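Local coordinates for ABC transporter, periplasmic substrate-binding protein (Vibrio cholerae O1 biovar eltor, PDB 1TWY) that probably binds phosphate in the periplasm as the receptor of an ABC-type transporter, at residues Gln142-Arg156 / His196-Ser208. Numbering follows the deposited sequence.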
ATOM      1  N   GLN A 142       8.151 -29.497  -1.466  1.00 22.17           N
ATOM      2  CA  GLN A 142       7.867 -28.968  -2.789  1.00 22.56           C
ATOM      3  C   GLN A 142       8.556 -27.595  -2.892  1.00 19.08           C
ATOM      4  O   GLN A 142       8.506 -26.835  -1.977  1.00 20.13           O
ATOM      5  CB  GLN A 142       6.373 -28.819  -2.949  1.00 24.00           C
ATOM      6  CG  GLN A 142       5.947 -28.196  -4.274  1.00 21.19           C
ATOM      7  CD  GLN A 142       4.412 -28.028  -4.422  1.00 24.66           C
ATOM      8  OE1 GLN A 142       3.698 -27.833  -3.448  1.00 24.06           O
ATOM      9  NE2 GLN A 142       3.948 -28.207  -5.605  1.00 21.95           N
ATOM     10  N   LYS A 143       9.218 -27.391  -4.011  1.00 21.41           N
ATOM     11  CA  LYS A 143       9.917 -26.191  -4.376  1.00 19.80           C
ATOM     12  C   LYS A 143       8.910 -25.042  -4.404  1.00 16.70           C
ATOM     13  O   LYS A 143       7.810 -25.127  -5.032  1.00 19.83           O
ATOM     14  CB  LYS A 143      10.640 -26.298  -5.696  1.00 24.74           C
ATOM     15  CG  LYS A 143      11.504 -25.105  -6.082  1.00 30.88           C
ATOM     16  CD  LYS A 143      12.354 -25.384  -7.335  1.00 33.75           C
ATOM     17  CE  LYS A 143      13.152 -24.135  -7.705  1.00 42.64           C
ATOM     18  NZ  LYS A 143      13.775 -23.422  -6.518  1.00 41.90           N
ATOM     19  N   ILE A 144       9.307 -23.970  -3.744  1.00 18.24           N
ATOM     20  CA  ILE A 144       8.495 -22.710  -3.740  1.00 18.63           C
ATOM     21  C   ILE A 144       8.529 -21.960  -5.072  1.00 19.35           C
ATOM     22  O   ILE A 144       9.594 -21.734  -5.671  1.00 22.74           O
ATOM     23  CB  ILE A 144       8.908 -21.809  -2.549  1.00 16.67           C
ATOM     24  CG1 ILE A 144       8.727 -22.523  -1.228  1.00 17.43           C
ATOM     25  CG2 ILE A 144       8.007 -20.535  -2.659  1.00 19.20           C
ATOM     26  CD1 ILE A 144       9.267 -21.766  -0.129  1.00 18.46           C
ATOM     27  N   ALA A 145       7.357 -21.564  -5.591  1.00 15.72           N
ATOM     28  CA  ALA A 145       7.355 -20.580  -6.738  1.00 14.81           C
ATOM     29  C   ALA A 145       6.977 -19.214  -6.094  1.00 17.20           C
ATOM     30  O   ALA A 145       5.887 -19.096  -5.489  1.00 18.43           O
ATOM     31  CB  ALA A 145       6.355 -20.924  -7.834  1.00 17.87           C
ATOM     32  N   VAL A 146       7.898 -18.306  -6.089  1.00 17.22           N
ATOM     33  CA  VAL A 146       7.698 -16.966  -5.496  1.00 14.99           C
ATOM     34  C   VAL A 146       7.114 -16.140  -6.574  1.00 15.53           C
ATOM     35  O   VAL A 146       7.655 -15.997  -7.591  1.00 16.29           O
ATOM     36  CB  VAL A 146       9.063 -16.374  -5.161  1.00 18.37           C
ATOM     37  CG1 VAL A 146       8.952 -14.991  -4.517  1.00 17.23           C
ATOM     38  CG2 VAL A 146       9.762 -17.289  -4.157  1.00 18.87           C
ATOM     39  N   VAL A 147       6.009 -15.453  -6.293  1.00 15.43           N
ATOM     40  CA  VAL A 147       5.297 -14.573  -7.221  1.00 17.39           C
ATOM     41  C   VAL A 147       5.275 -13.146  -6.662  1.00 13.83           C
ATOM     42  O   VAL A 147       5.046 -12.905  -5.487  1.00 14.56           O
ATOM     43  CB  VAL A 147       3.937 -15.049  -7.475  1.00 13.67           C
ATOM     44  CG1 VAL A 147       3.393 -14.255  -8.745  1.00 17.84           C
ATOM     45  CG2 VAL A 147       3.853 -16.517  -7.660  1.00 17.13           C
ATOM     46  N   THR A 148       5.539 -12.177  -7.563  1.00 13.03           N
ATOM     47  CA  THR A 148       5.607 -10.825  -7.290  1.00 15.34           C
ATOM     48  C   THR A 148       4.813 -10.005  -8.333  1.00 14.42           C
ATOM     49  O   THR A 148       4.243 -10.620  -9.258  1.00 13.19           O
ATOM     50  CB  THR A 148       7.031 -10.367  -7.026  1.00 15.01           C
ATOM     51  OG1 THR A 148       6.965  -9.015  -6.515  1.00 16.17           O
ATOM     52  CG2 THR A 148       7.884 -10.333  -8.310  1.00 18.91           C
ATOM     53  N   ARG A 149       4.826  -8.727  -8.281  1.00 15.21           N
ATOM     54  CA  ARG A 149       4.160  -7.849  -9.223  1.00 15.81           C
ATOM     55  C   ARG A 149       5.236  -7.150 -10.092  1.00 16.10           C
ATOM     56  O   ARG A 149       6.459  -7.290  -9.872  1.00 17.34           O
ATOM     57  CB  ARG A 149       3.288  -6.879  -8.420  1.00 16.81           C
ATOM     58  CG  ARG A 149       2.029  -7.449  -7.859  1.00 18.83           C
ATOM     59  CD  ARG A 149       0.970  -7.815  -8.944  1.00 18.13           C
ATOM     60  NE  ARG A 149       0.604  -6.642  -9.644  1.00 16.45           N
ATOM     61  CZ  ARG A 149      -0.182  -5.698  -9.174  1.00 21.09           C
ATOM     62  NH1 ARG A 149      -0.877  -5.905  -8.041  1.00 19.81           N
ATOM     63  NH2 ARG A 149      -0.392  -4.599  -9.879  1.00 25.58           N
ATOM     64  N   GLU A 150       4.734  -6.422 -11.081  1.00 14.97           N
ATOM     65  CA  GLU A 150       5.567  -5.674 -11.961  1.00 17.33           C
ATOM     66  C   GLU A 150       6.379  -4.609 -11.204  1.00 15.06           C
ATOM     67  O   GLU A 150       5.959  -4.095 -10.164  1.00 15.80           O
ATOM     68  CB  GLU A 150       4.708  -5.094 -13.069  1.00 17.34           C
ATOM     69  CG  GLU A 150       3.700  -4.009 -12.774  1.00 20.28           C
ATOM     70  CD  GLU A 150       2.396  -4.400 -12.159  1.00 20.16           C
ATOM     71  OE1 GLU A 150       2.160  -5.560 -11.702  1.00 19.39           O
ATOM     72  OE2 GLU A 150       1.569  -3.441 -11.824  1.00 24.15           O
ATOM     73  N   ALA A 151       7.431  -4.132 -11.884  1.00 18.46           N
ATOM     74  CA  ALA A 151       8.388  -3.245 -11.333  1.00 19.74           C
ATOM     75  C   ALA A 151       7.819  -1.935 -10.906  1.00 21.49           C
ATOM     76  O   ALA A 151       8.206  -1.399  -9.861  1.00 26.14           O
ATOM     77  CB  ALA A 151       9.586  -3.119 -12.165  1.00 19.43           C
ATOM     78  N   SER A 152       6.825  -1.477 -11.659  1.00 20.18           N
ATOM     79  CA  SER A 152       6.149  -0.181 -11.423  1.00 24.08           C
ATOM     80  C   SER A 152       5.028  -0.283 -10.388  1.00 21.71           C
ATOM     81  O   SER A 152       4.409   0.699 -10.014  1.00 25.39           O
ATOM     82  CB  SER A 152       5.539   0.368 -12.687  1.00 25.89           C
ATOM     83  OG  SER A 152       4.499  -0.427 -13.199  1.00 26.56           O
ATOM     84  N   SER A 153       4.739  -1.458  -9.890  1.00 19.53           N
ATOM     85  CA  SER A 153       3.628  -1.620  -8.911  1.00 18.08           C
ATOM     86  C   SER A 153       3.837  -1.034  -7.577  1.00 17.70           C
ATOM     87  O   SER A 153       4.822  -1.331  -6.888  1.00 19.13           O
ATOM     88  CB  SER A 153       3.296  -3.100  -8.707  1.00 19.12           C
ATOM     89  OG  SER A 153       2.567  -3.351  -7.547  1.00 19.18           O
ATOM     90  N   GLY A 154       2.876  -0.170  -7.184  1.00 19.35           N
ATOM     91  CA  GLY A 154       2.834   0.329  -5.827  1.00 19.80           C
ATOM     92  C   GLY A 154       2.737  -0.702  -4.737  1.00 17.25           C
ATOM     93  O   GLY A 154       3.299  -0.535  -3.612  1.00 19.78           O
ATOM     94  N   THR A 155       1.960  -1.757  -5.005  1.00 18.10           N
ATOM     95  CA  THR A 155       1.773  -2.800  -4.063  1.00 17.97           C
ATOM     96  C   THR A 155       3.109  -3.527  -3.821  1.00 16.71           C
ATOM     97  O   THR A 155       3.471  -3.794  -2.681  1.00 19.82           O
ATOM     98  CB  THR A 155       0.756  -3.738  -4.661  1.00 24.51           C
ATOM     99  OG1 THR A 155      -0.498  -3.021  -4.695  1.00 25.10           O
ATOM    100  CG2 THR A 155       0.521  -4.884  -3.778  1.00 27.53           C
ATOM    101  N   ARG A 156       3.787  -3.738  -4.908  1.00 16.19           N
ATOM    102  CA  ARG A 156       5.175  -4.376  -4.827  1.00 14.16           C
ATOM    103  C   ARG A 156       6.112  -3.502  -4.013  1.00 19.14           C
ATOM    104  O   ARG A 156       6.867  -4.038  -3.148  1.00 18.52           O
ATOM    105  CB  ARG A 156       5.751  -4.651  -6.136  1.00 16.47           C
ATOM    106  CG  ARG A 156       7.075  -5.368  -6.025  1.00 15.98           C
ATOM    107  CD  ARG A 156       7.636  -5.592  -7.373  1.00 20.05           C
ATOM    108  NE  ARG A 156       8.977  -6.070  -7.341  1.00 26.98           N
ATOM    109  CZ  ARG A 156       9.656  -6.585  -8.387  1.00 34.69           C
ATOM    110  NH1 ARG A 156       9.138  -6.846  -9.618  1.00 24.29           N
ATOM    111  NH2 ARG A 156      10.920  -6.929  -8.139  1.00 28.29           N
ATOM    112  N   HIS A 196      -4.054 -21.886  -9.161  1.00 15.72           N
ATOM    113  CA  HIS A 196      -3.696 -22.960 -10.091  1.00 17.95           C
ATOM    114  C   HIS A 196      -2.342 -23.629  -9.872  1.00 21.20           C
ATOM    115  O   HIS A 196      -2.033 -24.565 -10.610  1.00 20.68           O
ATOM    116  CB  HIS A 196      -3.758 -22.439 -11.510  1.00 17.84           C
ATOM    117  CG  HIS A 196      -5.110 -22.411 -12.083  1.00 25.03           C
ATOM    118  ND1 HIS A 196      -5.512 -21.445 -12.952  1.00 48.25           N
ATOM    119  CD2 HIS A 196      -6.168 -23.239 -11.943  1.00 44.16           C
ATOM    120  CE1 HIS A 196      -6.754 -21.679 -13.340  1.00 42.05           C
ATOM    121  NE2 HIS A 196      -7.161 -22.768 -12.772  1.00 27.17           N
ATOM    122  N   ASN A 197      -1.623 -23.193  -8.828  1.00 15.32           N
ATOM    123  CA  ASN A 197      -0.290 -23.720  -8.534  1.00 14.21           C
ATOM    124  C   ASN A 197      -0.118 -23.923  -7.084  1.00 13.43           C
ATOM    125  O   ASN A 197       0.136 -22.990  -6.339  1.00 15.24           O
ATOM    126  CB  ASN A 197       0.794 -22.814  -9.186  1.00 15.28           C
ATOM    127  CG  ASN A 197       0.677 -22.723 -10.635  1.00 19.35           C
ATOM    128  OD1 ASN A 197       1.202 -23.625 -11.335  1.00 18.62           O
ATOM    129  ND2 ASN A 197      -0.018 -21.683 -11.145  1.00 15.95           N
ATOM    130  N   THR A 198      -0.176 -25.174  -6.654  1.00 16.95           N
ATOM    131  CA  THR A 198       0.020 -25.604  -5.261  1.00 16.43           C
ATOM    132  C   THR A 198       1.307 -25.039  -4.604  1.00 19.55           C
ATOM    133  O   THR A 198       1.342 -24.801  -3.428  1.00 20.54           O
ATOM    134  CB  THR A 198       0.048 -27.139  -5.122  1.00 18.88           C
ATOM    135  OG1 THR A 198       0.957 -27.722  -6.014  1.00 20.92           O
ATOM    136  CG2 THR A 198      -1.306 -27.762  -5.532  1.00 21.43           C
ATOM    137  N   GLN A 199       2.337 -24.817  -5.450  1.00 18.08           N
ATOM    138  CA  GLN A 199       3.643 -24.358  -4.986  1.00 19.42           C
ATOM    139  C   GLN A 199       3.760 -22.857  -4.766  1.00 20.61           C
ATOM    140  O   GLN A 199       4.759 -22.424  -4.252  1.00 17.71           O
ATOM    141  CB  GLN A 199       4.733 -24.766  -5.976  1.00 18.05           C
ATOM    142  CG  GLN A 199       4.782 -24.086  -7.387  1.00 20.04           C
ATOM    143  CD  GLN A 199       4.022 -24.770  -8.508  1.00 16.12           C
ATOM    144  OE1 GLN A 199       2.994 -25.357  -8.228  1.00 20.73           O
ATOM    145  NE2 GLN A 199       4.499 -24.701  -9.756  1.00 19.78           N
ATOM    146  N   ALA A 200       2.780 -22.044  -5.213  1.00 16.84           N
ATOM    147  CA  ALA A 200       3.010 -20.633  -5.281  1.00 15.26           C
ATOM    148  C   ALA A 200       2.649 -19.871  -4.003  1.00 16.47           C
ATOM    149  O   ALA A 200       1.826 -20.264  -3.192  1.00 16.46           O
ATOM    150  CB  ALA A 200       2.113 -20.035  -6.472  1.00 18.40           C
ATOM    151  N   VAL A 201       3.383 -18.782  -3.803  1.00 15.81           N
ATOM    152  CA  VAL A 201       3.084 -17.770  -2.816  1.00 17.27           C
ATOM    153  C   VAL A 201       3.149 -16.456  -3.429  1.00 16.59           C
ATOM    154  O   VAL A 201       3.949 -16.135  -4.363  1.00 15.61           O
ATOM    155  CB  VAL A 201       4.057 -17.763  -1.595  1.00 14.95           C
ATOM    156  CG1 VAL A 201       5.496 -17.645  -1.979  1.00 18.32           C
ATOM    157  CG2 VAL A 201       3.621 -16.818  -0.447  1.00 18.31           C
ATOM    158  N   GLY A 202       2.223 -15.618  -2.964  1.00 13.45           N
ATOM    159  CA  GLY A 202       2.189 -14.278  -3.462  1.00 18.52           C
ATOM    160  C   GLY A 202       1.541 -13.326  -2.464  1.00 13.93           C
ATOM    161  O   GLY A 202       1.314 -13.678  -1.329  1.00 16.73           O
ATOM    162  N   PHE A 203       1.364 -12.091  -2.907  1.00 16.54           N
ATOM    163  CA  PHE A 203       0.763 -10.983  -2.074  1.00 13.85           C
ATOM    164  C   PHE A 203      -0.260 -10.263  -2.945  1.00 14.10           C
ATOM    165  O   PHE A 203      -0.087 -10.097  -4.170  1.00 15.52           O
ATOM    166  CB  PHE A 203       1.779 -10.057  -1.474  1.00 14.39           C
ATOM    167  CG  PHE A 203       2.683  -9.408  -2.426  1.00 14.82           C
ATOM    168  CD1 PHE A 203       3.855 -10.033  -2.835  1.00 12.96           C
ATOM    169  CD2 PHE A 203       2.349  -8.199  -3.012  1.00 16.99           C
ATOM    170  CE1 PHE A 203       4.670  -9.493  -3.793  1.00 14.75           C
ATOM    171  CE2 PHE A 203       3.200  -7.655  -4.006  1.00 16.93           C
ATOM    172  CZ  PHE A 203       4.383  -8.313  -4.351  1.00 15.13           C
ATOM    173  N   ILE A 204      -1.306  -9.787  -2.321  1.00 15.97           N
ATOM    174  CA  ILE A 204      -2.396  -9.030  -2.971  1.00 17.85           C
ATOM    175  C   ILE A 204      -2.923  -8.017  -1.968  1.00 16.14           C
ATOM    176  O   ILE A 204      -2.758  -8.119  -0.750  1.00 17.55           O
ATOM    177  CB  ILE A 204      -3.561  -9.916  -3.367  1.00 15.37           C
ATOM    178  CG1 ILE A 204      -4.214 -10.707  -2.181  1.00 14.38           C
ATOM    179  CG2 ILE A 204      -3.209 -10.921  -4.517  1.00 14.55           C
ATOM    180  CD1 ILE A 204      -5.446 -11.545  -2.714  1.00 17.40           C
ATOM    181  N   SER A 205      -3.540  -6.971  -2.484  1.00 17.35           N
ATOM    182  CA  SER A 205      -4.285  -6.051  -1.626  1.00 19.33           C
ATOM    183  C   SER A 205      -5.335  -6.816  -0.792  1.00 17.48           C
ATOM    184  O   SER A 205      -6.002  -7.728  -1.267  1.00 18.46           O
ATOM    185  CB  SER A 205      -5.048  -5.030  -2.480  1.00 23.28           C
ATOM    186  OG  SER A 205      -4.301  -4.560  -3.620  1.00 32.41           O
ATOM    187  N   ILE A 206      -5.462  -6.464   0.502  1.00 17.78           N
ATOM    188  CA  ILE A 206      -6.260  -7.237   1.393  1.00 19.18           C
ATOM    189  C   ILE A 206      -7.732  -7.292   0.977  1.00 18.30           C
ATOM    190  O   ILE A 206      -8.380  -8.348   1.100  1.00 21.39           O
ATOM    191  CB  ILE A 206      -6.063  -6.686   2.845  1.00 24.31           C
ATOM    192  CG1 ILE A 206      -6.634  -7.657   3.824  1.00 28.36           C
ATOM    193  CG2 ILE A 206      -6.714  -5.234   2.981  1.00 27.99           C
ATOM    194  CD1 ILE A 206      -6.092  -7.418   5.186  1.00 32.68           C
ATOM    195  N   GLY A 207      -8.182  -6.225   0.334  1.00 20.64           N
ATOM    196  CA  GLY A 207      -9.542  -6.140  -0.210  1.00 22.47           C
ATOM    197  C   GLY A 207      -9.829  -7.077  -1.350  1.00 21.61           C
ATOM    198  O   GLY A 207     -10.989  -7.466  -1.548  1.00 23.25           O
ATOM    199  N   SER A 208      -8.779  -7.513  -2.055  1.00 20.29           N
ATOM    200  CA  SER A 208      -8.934  -8.435  -3.188  1.00 17.49           C
ATOM    201  C   SER A 208      -9.020  -9.849  -2.772  1.00 15.73           C
ATOM    202  O   SER A 208      -9.297 -10.691  -3.602  1.00 18.21           O
ATOM    203  CB  SER A 208      -7.836  -8.195  -4.210  1.00 22.74           C
ATOM    204  OG  SER A 208      -6.647  -8.600  -3.700  1.00 31.66           O
TER
HETATM  205  O   HOH W   1      -0.983  -8.311  -6.226  1.00 21.06           O
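Phe203 reaches from strand 200-205 to Thr148, Arg149 and Thr155 of segment 142-156. Its first torsion places CG in the space flanked by both backbone neighbours of CA (chi1 57°), and the ring's outer end swings in against segment 142-156. CD1 and CE1 pass obliquely by Val147 O, CE1 at 3.8 Å. At the far end, CZ lies 3.4 Å from Thr148 OG1, which sits at the ring edge near its plane. CD2 and CE2 meet Thr155 CG2, also at the edge, and CE2 comes within 3.9 Å of Arg156 CA. CG of Arg149 touches CE2 as well; its chain then bends at chi2 and chi3, bringing the guanidinium to 19° from the ring plane. There NE and NH2 grip Glu150 side-on in a salt bridge, while NH1 and Phe203 O share a water. Upstream the strands pair in parallel: Ala145 N donates to Gln199 O, Val201 N to Ala145 O and Val147 N to Val201 O. Beyond the strand starts, the extended Gln142 side chain donates NE2 to Thr198 OG1 (3.1 Å, 168°). Strand 200-205 pairs in parallel with 145-149 and antiparallel with 96-109; Phe203 touches Tyr127 of helix 120-128 and Ile107 of strand 96-109 and stacks on Phe159 of helix 154-163, while Val147 packs on Met190 of helix 187-196, in one lobe of the periplasmic-binding-protein fold.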